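Putative TRAP PERIPLASMIC SOLUTE BINDING PROTEIN (Haemophilus influenzae, PDB 4PBQ) probably captures L-gulonate or related sugar acids in the periplasm and delivers them to a TRAP membrane transporter. Local coordinates at residues D35-H40 with G142-R147; P208-K213 with I270-E275. One frame throughout, in Å; residues are numbered along the deposited sequence.

Contact 1 of 2, residues D35-H40 with G142-R147; sequences DIHPSH and GMNGFR. With 2UF (L-gulonate), chain D.
His37 and Asn144 meet across this small, buried contact with CE1 of the imidazole 3.4 Å from OD1 of the amide. The two side chains cross at about a right angle, their flat groups turned 74° apart, and OD1 approaches the ring obliquely. No direct hydrogen bond joins the segments; one water does the work instead. It sits in the plane of the imidazole at its edge, 2.8 Å from His37 NE2, and donates to the backbone O of Asn144, also 2.8 Å away. The ring reaches across because CG stands anti to the backbone N of His37 (chi1 -168°).

His37 is also the N-cap of helix 38-54, the first helix after strand 25-30. Its ND1 accepts from Ser39 N at 3.2 Å, with that donor tilted out of the ring plane, and lies 2.8 Å from Ser39 OG in a second hydrogen bond. With Pro38 CD packed over one face, the ring has its rotation fixed by the helix start on one side and by the water on the other.

The opposing segment belongs to the long strand 136-151, which in this solute-binding protein family runs through both lobes. Here Asn144 and Gly145 both face Ser232, forming a classic beta bulge, and Asn144 OD1 has a weak hydrogen bond from Asn33. Three residues beyond Asn144, Arg147 reaches the L-gulonate pocket. Its NH1 donates to O5 of the ligand at 2.9 Å, nearly straight at 163°, while NH2 donates to the carboxylate oxygen O6B at 3.0 Å. Glu206, in a salt bridge with NE, and Ser232, hydrogen-bonded to NH1, are further partners of this guanidinium.

Contact 2 of 2, residues P208-K213 with I270-E275; sequences PYMLIK and IKTELE
The helical segments 209-213 and 270-275 come within 9.6 Å of each other, axis to axis, at a crossing angle of 57°, nearest at Met210 and Glu273, whose CA atoms are 6.0 Å apart. This is helix-on-helix packing in the solute-binding fold: the short helix 209-214, which follows directly on strand 204-208, lies against the very long helix 248-281.

Met210, a selenomethionine, carries the apolar part. With CG beside the backbone N and the chain extended to SE (chi2 -173°), the selenium reaches Thr272, 3.8 Å from its CG2, the two side chains crossing at about a right angle. CG of Met210 meanwhile rests against the Glu273 backbone, 4.0 Å from its CA. The threonine presents this methyl to the selenium while its hydroxyl is hydrogen-bonded to the carbonyl O of Leu268 in its own helix. Pro38 touches Thr272, so the start of helix 38-54 joins the same packing.

Beside the selenium lies a polar bridge made by water. Pro208 occupies the N-cap position, and the amides of Tyr209 and Met210 at the first turn each donate to a separate water. Each water is hydrogen-bonded in turn to the carboxylate of Glu273, whose side chain is extended through CD. The negative group thus sits near a helix N terminus, where the helix dipole would probably help stabilise its charge. Its other oxygen, OE1, is hydrogen-bonded to Asn112 ND2. The shared acceptor is OE2, lying 2.7 Å from the water at Tyr209 N and 2.9 Å from the water at Met210 N.

How the contacts relate
From the N terminus, the chain leaves strand 25-30, turns through 35-40 into helix 38-54, and after about a hundred residues returns along strand 136-151, where contact 1 closes the first long loop. Contact 2 opens later, at the end of strand 204-208, and closes on helix 248-281 after 56 intervening residues. The two loops therefore follow in series, neither nested nor crossed, yet their centres are about 8 Å apart. They touch directly: Pro38 CG lies 3.5 Å from Met210 SE, and the ring of Pro208 packs on backbone carbonyls of 144-146. Together they tie two helix starts and the long helix to the central sheet beside the L-gulonate pocket.

Contact 1 of 2, residues D35-H40 with G142-R147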
loop_
_atom_site.group_PDB
_atom_site.type_symbol
_atom_site.label_atom_id
_atom_site.label_comp_id
_atom_site.label_asym_id
_atom_site.label_seq_id
_atom_site.Cartn_x
_atom_site.Cartn_y
_atom_site.Cartn_z
ATOM N N ASP A 35 -5.415 1.927 14.094
ATOM C CA ASP A 35 -6.612 2.758 14.204
ATOM C C ASP A 35 -6.351 4.252 14.219
ATOM O O ASP A 35 -7.301 5.044 14.187
ATOM C CB ASP A 35 -7.473 2.322 15.374
ATOM C CG ASP A 35 -6.842 2.575 16.743
ATOM O OD1 ASP A 35 -5.739 3.118 16.868
ATOM O OD2 ASP A 35 -7.503 2.228 17.731
ATOM N N ILE A 36 -5.082 4.663 14.251
ATOM C CA ILE A 36 -4.777 6.078 14.105
ATOM C C ILE A 36 -4.090 6.391 12.779
ATOM O O ILE A 36 -3.663 7.521 12.536
ATOM C CB ILE A 36 -3.995 6.665 15.301
ATOM C CG1 ILE A 36 -2.746 5.855 15.621
ATOM C CG2 ILE A 36 -4.899 6.732 16.522
ATOM C CD1 ILE A 36 -1.685 5.950 14.572
ATOM N N HIS A 37 -4.006 5.393 11.904
ATOM C CA HIS A 37 -3.566 5.668 10.537
ATOM C C HIS A 37 -4.603 6.580 9.843
ATOM O O HIS A 37 -5.821 6.449 10.069
ATOM C CB HIS A 37 -3.379 4.342 9.769
ATOM C CG HIS A 37 -2.666 4.500 8.471
ATOM N ND1 HIS A 37 -3.330 4.677 7.280
ATOM C CD2 HIS A 37 -1.343 4.499 8.173
ATOM C CE1 HIS A 37 -2.448 4.778 6.302
ATOM N NE2 HIS A 37 -1.240 4.690 6.821
ATOM N N PRO A 38 -4.149 7.472 8.955
ATOM C CA PRO A 38 -5.143 8.313 8.248
ATOM C C PRO A 38 -6.269 7.578 7.515
ATOM O O PRO A 38 -7.393 8.076 7.447
ATOM C CB PRO A 38 -4.274 9.103 7.260
ATOM C CG PRO A 38 -2.972 9.281 8.019
ATOM C CD PRO A 38 -2.776 7.925 8.695
ATOM N N SER A 39 -5.983 6.419 6.949
ATOM C CA SER A 39 -7.023 5.589 6.343
ATOM C C SER A 39 -8.123 5.236 7.343
ATOM O O SER A 39 -9.314 5.280 7.011
ATOM C CB SER A 39 -6.425 4.308 5.706
ATOM O OG SER A 39 -5.791 3.503 6.674
ATOM N N HIS A 40 -7.755 4.912 8.574
ATOM C CA HIS A 40 -8.756 4.509 9.543
ATOM C C HIS A 40 -9.577 5.704 9.967
ATOM O O HIS A 40 -10.791 5.612 10.061
ATOM C CB HIS A 40 -8.145 3.893 10.797
ATOM C CG HIS A 40 -9.166 3.257 11.687
ATOM N ND1 HIS A 40 -9.638 1.985 11.479
ATOM C CD2 HIS A 40 -9.831 3.722 12.767
ATOM C CE1 HIS A 40 -10.555 1.689 12.383
ATOM N NE2 HIS A 40 -10.689 2.730 13.179
ATOM N N GLY A 142 -6.550 5.031 -2.229
ATOM C CA GLY A 142 -5.984 5.877 -1.203
ATOM C C GLY A 142 -4.481 5.704 -1.108
ATOM O O GLY A 142 -3.879 4.930 -1.850
HETATM N N MSE A 143 -3.886 6.381 -0.138
HETATM C CA MSE A 143 -2.439 6.422 0.015
HETATM C C MSE A 143 -1.963 5.743 1.294
HETATM O O MSE A 143 -2.453 6.007 2.392
HETATM C CB MSE A 143 -1.974 7.896 -0.015
HETATM C CG MSE A 143 -0.568 8.130 0.463
HETATM SE SE MSE A 143 0.006 10.001 0.439
HETATM C CE MSE A 143 1.301 9.933 1.851
ATOM N N ASN A 144 -1.009 4.822 1.139
ATOM C CA ASN A 144 -0.187 4.416 2.257
ATOM C C ASN A 144 1.164 5.141 2.178
ATOM O O ASN A 144 1.670 5.632 3.177
ATOM C CB ASN A 144 -0.048 2.891 2.305
ATOM C CG ASN A 144 -1.301 2.228 2.817
ATOM O OD1 ASN A 144 -2.022 2.819 3.599
ATOM N ND2 ASN A 144 -1.570 1.015 2.375
ATOM N N GLY A 145 1.729 5.229 0.967
ATOM C CA GLY A 145 2.823 6.137 0.721
ATOM C C GLY A 145 4.054 5.507 0.097
ATOM O O GLY A 145 4.090 4.288 -0.164
ATOM N N PHE A 146 5.049 6.350 -0.158
ATOM C CA PHE A 146 6.338 5.825 -0.592
ATOM C C PHE A 146 6.980 4.997 0.480
ATOM O O PHE A 146 6.957 5.339 1.658
ATOM C CB PHE A 146 7.256 6.950 -0.997
ATOM C CG PHE A 146 6.895 7.567 -2.319
ATOM C CD1 PHE A 146 7.330 7.004 -3.509
ATOM C CD2 PHE A 146 6.114 8.702 -2.362
ATOM C CE1 PHE A 146 6.998 7.572 -4.722
ATOM C CE2 PHE A 146 5.764 9.290 -3.572
ATOM C CZ PHE A 146 6.199 8.736 -4.756
ATOM N N ARG A 147 7.641 3.927 0.050
ATOM C CA ARG A 147 8.283 3.036 0.989
ATOM C C ARG A 147 9.744 3.426 1.253
ATOM O O ARG A 147 10.478 3.810 0.341
ATOM C CB ARG A 147 8.195 1.593 0.466
ATOM C CG ARG A 147 6.755 1.143 0.243
ATOM C CD ARG A 147 6.657 -0.189 -0.369
ATOM N NE ARG A 147 6.845 -1.319 0.541
ATOM C CZ ARG A 147 5.874 -1.916 1.215
ATOM N NH1 ARG A 147 4.617 -1.499 1.088
ATOM N NH2 ARG A 147 6.147 -2.945 1.980
HETATM O O6A 2UF D . 2.972 -5.999 4.515
HETATM C C6 2UF D . 3.425 -5.018 3.910
HETATM O O6B 2UF D . 4.596 -4.613 3.965
HETATM C C5 2UF D . 2.425 -4.206 3.061
HETATM O O5 2UF D . 2.869 -2.868 3.005
HETATM C C4 2UF D . 2.322 -4.782 1.631
HETATM O O4 2UF D . 1.752 -6.100 1.678
HETATM C C3 2UF D . 1.468 -3.845 0.750
HETATM O O3 2UF D . 0.185 -3.495 1.375
HETATM C C2 2UF D . 1.184 -4.472 -0.625
HETATM O O2 2UF D . 0.718 -3.399 -1.421
HETATM C C1 2UF D . 2.482 -5.021 -1.295
HETATM O O1 2UF D . 2.140 -5.430 -2.629
HETATM O O HOH W 1 1.253 4.351 5.675
#

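Contact 2 of 2, residues P208-K213 with I270-E275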
loop_
_atom_site.group_PDB
_atom_site.type_symbol
_atom_site.label_atom_id
_atom_site.label_comp_id
_atom_site.label_asym_id
_atom_site.label_seq_id
_atom_site.Cartn_x
_atom_site.Cartn_y
_atom_site.Cartn_z
ATOM N N PRO A 208 6.068 2.390 4.252
ATOM C CA PRO A 208 5.975 3.846 4.362
ATOM C C PRO A 208 6.303 4.339 5.765
ATOM O O PRO A 208 6.165 3.584 6.742
ATOM C CB PRO A 208 4.511 4.142 3.973
ATOM C CG PRO A 208 4.081 2.935 3.177
ATOM C CD PRO A 208 4.810 1.781 3.808
ATOM N N TYR A 209 6.694 5.610 5.865
ATOM C CA TYR A 209 6.974 6.242 7.159
ATOM C C TYR A 209 5.859 6.012 8.184
ATOM O O TYR A 209 6.145 5.703 9.338
ATOM C CB TYR A 209 7.198 7.757 7.003
ATOM C CG TYR A 209 8.615 8.147 6.673
ATOM C CD1 TYR A 209 9.636 8.000 7.596
ATOM C CD2 TYR A 209 8.924 8.700 5.445
ATOM C CE1 TYR A 209 10.945 8.394 7.291
ATOM C CE2 TYR A 209 10.209 9.059 5.131
ATOM C CZ TYR A 209 11.212 8.919 6.057
ATOM O OH TYR A 209 12.497 9.311 5.706
HETATM N N MSE A 210 4.594 6.200 7.792
HETATM C CA MSE A 210 3.534 6.130 8.787
HETATM C C MSE A 210 3.407 4.745 9.373
HETATM O O MSE A 210 3.222 4.616 10.584
HETATM C CB MSE A 210 2.183 6.622 8.258
HETATM C CG MSE A 210 2.220 8.086 7.874
HETATM SE SE MSE A 210 0.467 8.794 7.407
HETATM C CE MSE A 210 0.284 8.009 5.653
ATOM N N LEU A 211 3.552 3.703 8.554
ATOM C CA LEU A 211 3.567 2.351 9.084
ATOM C C LEU A 211 4.716 2.131 10.085
ATOM O O LEU A 211 4.537 1.538 11.149
ATOM C CB LEU A 211 3.648 1.348 7.920
ATOM C CG LEU A 211 3.551 -0.158 8.166
ATOM C CD1 LEU A 211 4.766 -0.780 8.863
ATOM C CD2 LEU A 211 2.299 -0.465 8.897
ATOM N N ILE A 212 5.911 2.601 9.742
ATOM C CA ILE A 212 7.063 2.468 10.617
ATOM C C ILE A 212 6.817 3.092 11.995
ATOM O O ILE A 212 7.209 2.530 13.013
ATOM C CB ILE A 212 8.301 3.045 9.922
ATOM C CG1 ILE A 212 8.646 2.131 8.754
ATOM C CG2 ILE A 212 9.483 3.154 10.884
ATOM C CD1 ILE A 212 9.730 2.685 7.834
ATOM N N LYS A 213 6.106 4.219 12.049
ATOM C CA LYS A 213 5.786 4.805 13.345
ATOM C C LYS A 213 4.654 4.030 14.013
ATOM O O LYS A 213 4.759 3.664 15.187
ATOM C CB LYS A 213 5.357 6.263 13.230
ATOM C CG LYS A 213 5.161 6.912 14.609
ATOM C CD LYS A 213 4.448 8.245 14.564
ATOM C CE LYS A 213 4.115 8.668 15.976
ATOM N NZ LYS A 213 3.325 9.946 16.079
ATOM N N ILE A 270 -0.981 12.961 3.460
ATOM C CA ILE A 270 0.133 13.832 3.138
ATOM C C ILE A 270 0.543 14.676 4.355
ATOM O O ILE A 270 1.735 14.761 4.686
ATOM C CB ILE A 270 -0.187 14.692 1.902
ATOM C CG1 ILE A 270 -0.268 13.773 0.681
ATOM C CG2 ILE A 270 0.861 15.790 1.698
ATOM C CD1 ILE A 270 -0.973 14.389 -0.506
ATOM N N LYS A 271 -0.441 15.265 5.032
ATOM C CA LYS A 271 -0.206 16.079 6.217
ATOM C C LYS A 271 0.441 15.276 7.338
ATOM O O LYS A 271 1.409 15.741 7.976
ATOM C CB LYS A 271 -1.534 16.697 6.678
ATOM C CG LYS A 271 -1.459 17.550 7.950
ATOM C CD LYS A 271 -2.858 17.971 8.388
ATOM C CE LYS A 271 -2.846 18.600 9.767
ATOM N NZ LYS A 271 -2.081 19.872 9.746
ATOM N N THR A 272 -0.094 14.081 7.573
ATOM C CA THR A 272 0.324 13.244 8.686
ATOM C C THR A 272 1.718 12.681 8.437
ATOM O O THR A 272 2.521 12.585 9.352
ATOM C CB THR A 272 -0.693 12.103 8.978
ATOM O OG1 THR A 272 -1.972 12.677 9.304
ATOM C CG2 THR A 272 -0.262 11.280 10.147
ATOM N N GLU A 273 2.025 12.351 7.191
ATOM C CA GLU A 273 3.340 11.788 6.884
ATOM C C GLU A 273 4.453 12.786 7.218
ATOM O O GLU A 273 5.508 12.398 7.721
ATOM C CB GLU A 273 3.387 11.399 5.422
ATOM C CG GLU A 273 4.733 10.913 4.964
ATOM C CD GLU A 273 4.671 10.466 3.531
ATOM O OE1 GLU A 273 4.547 11.361 2.654
ATOM O OE2 GLU A 273 4.683 9.220 3.307
ATOM N N LEU A 274 4.219 14.069 6.934
ATOM C CA LEU A 274 5.176 15.120 7.300
ATOM C C LEU A 274 5.357 15.183 8.816
ATOM O O LEU A 274 6.487 15.313 9.295
ATOM C CB LEU A 274 4.743 16.496 6.769
ATOM C CG LEU A 274 4.705 16.686 5.256
ATOM C CD1 LEU A 274 4.130 18.055 4.875
ATOM C CD2 LEU A 274 6.101 16.526 4.652
ATOM N N GLU A 275 4.259 15.051 9.568
ATOM C CA GLU A 275 4.354 15.029 11.033
ATOM C C GLU A 275 5.190 13.854 11.502
ATOM O O GLU A 275 6.003 13.966 12.434
ATOM C CB GLU A 275 2.973 14.904 11.680
ATOM C CG GLU A 275 2.108 16.124 11.492
ATOM C CD GLU A 275 0.658 15.873 11.863
ATOM O OE1 GLU A 275 0.290 14.734 12.226
ATOM O OE2 GLU A 275 -0.119 16.830 11.784
HETATM O O HOH W 2 6.634 7.349 3.429
HETATM O O HOH W 3 3.666 7.197 5.061
#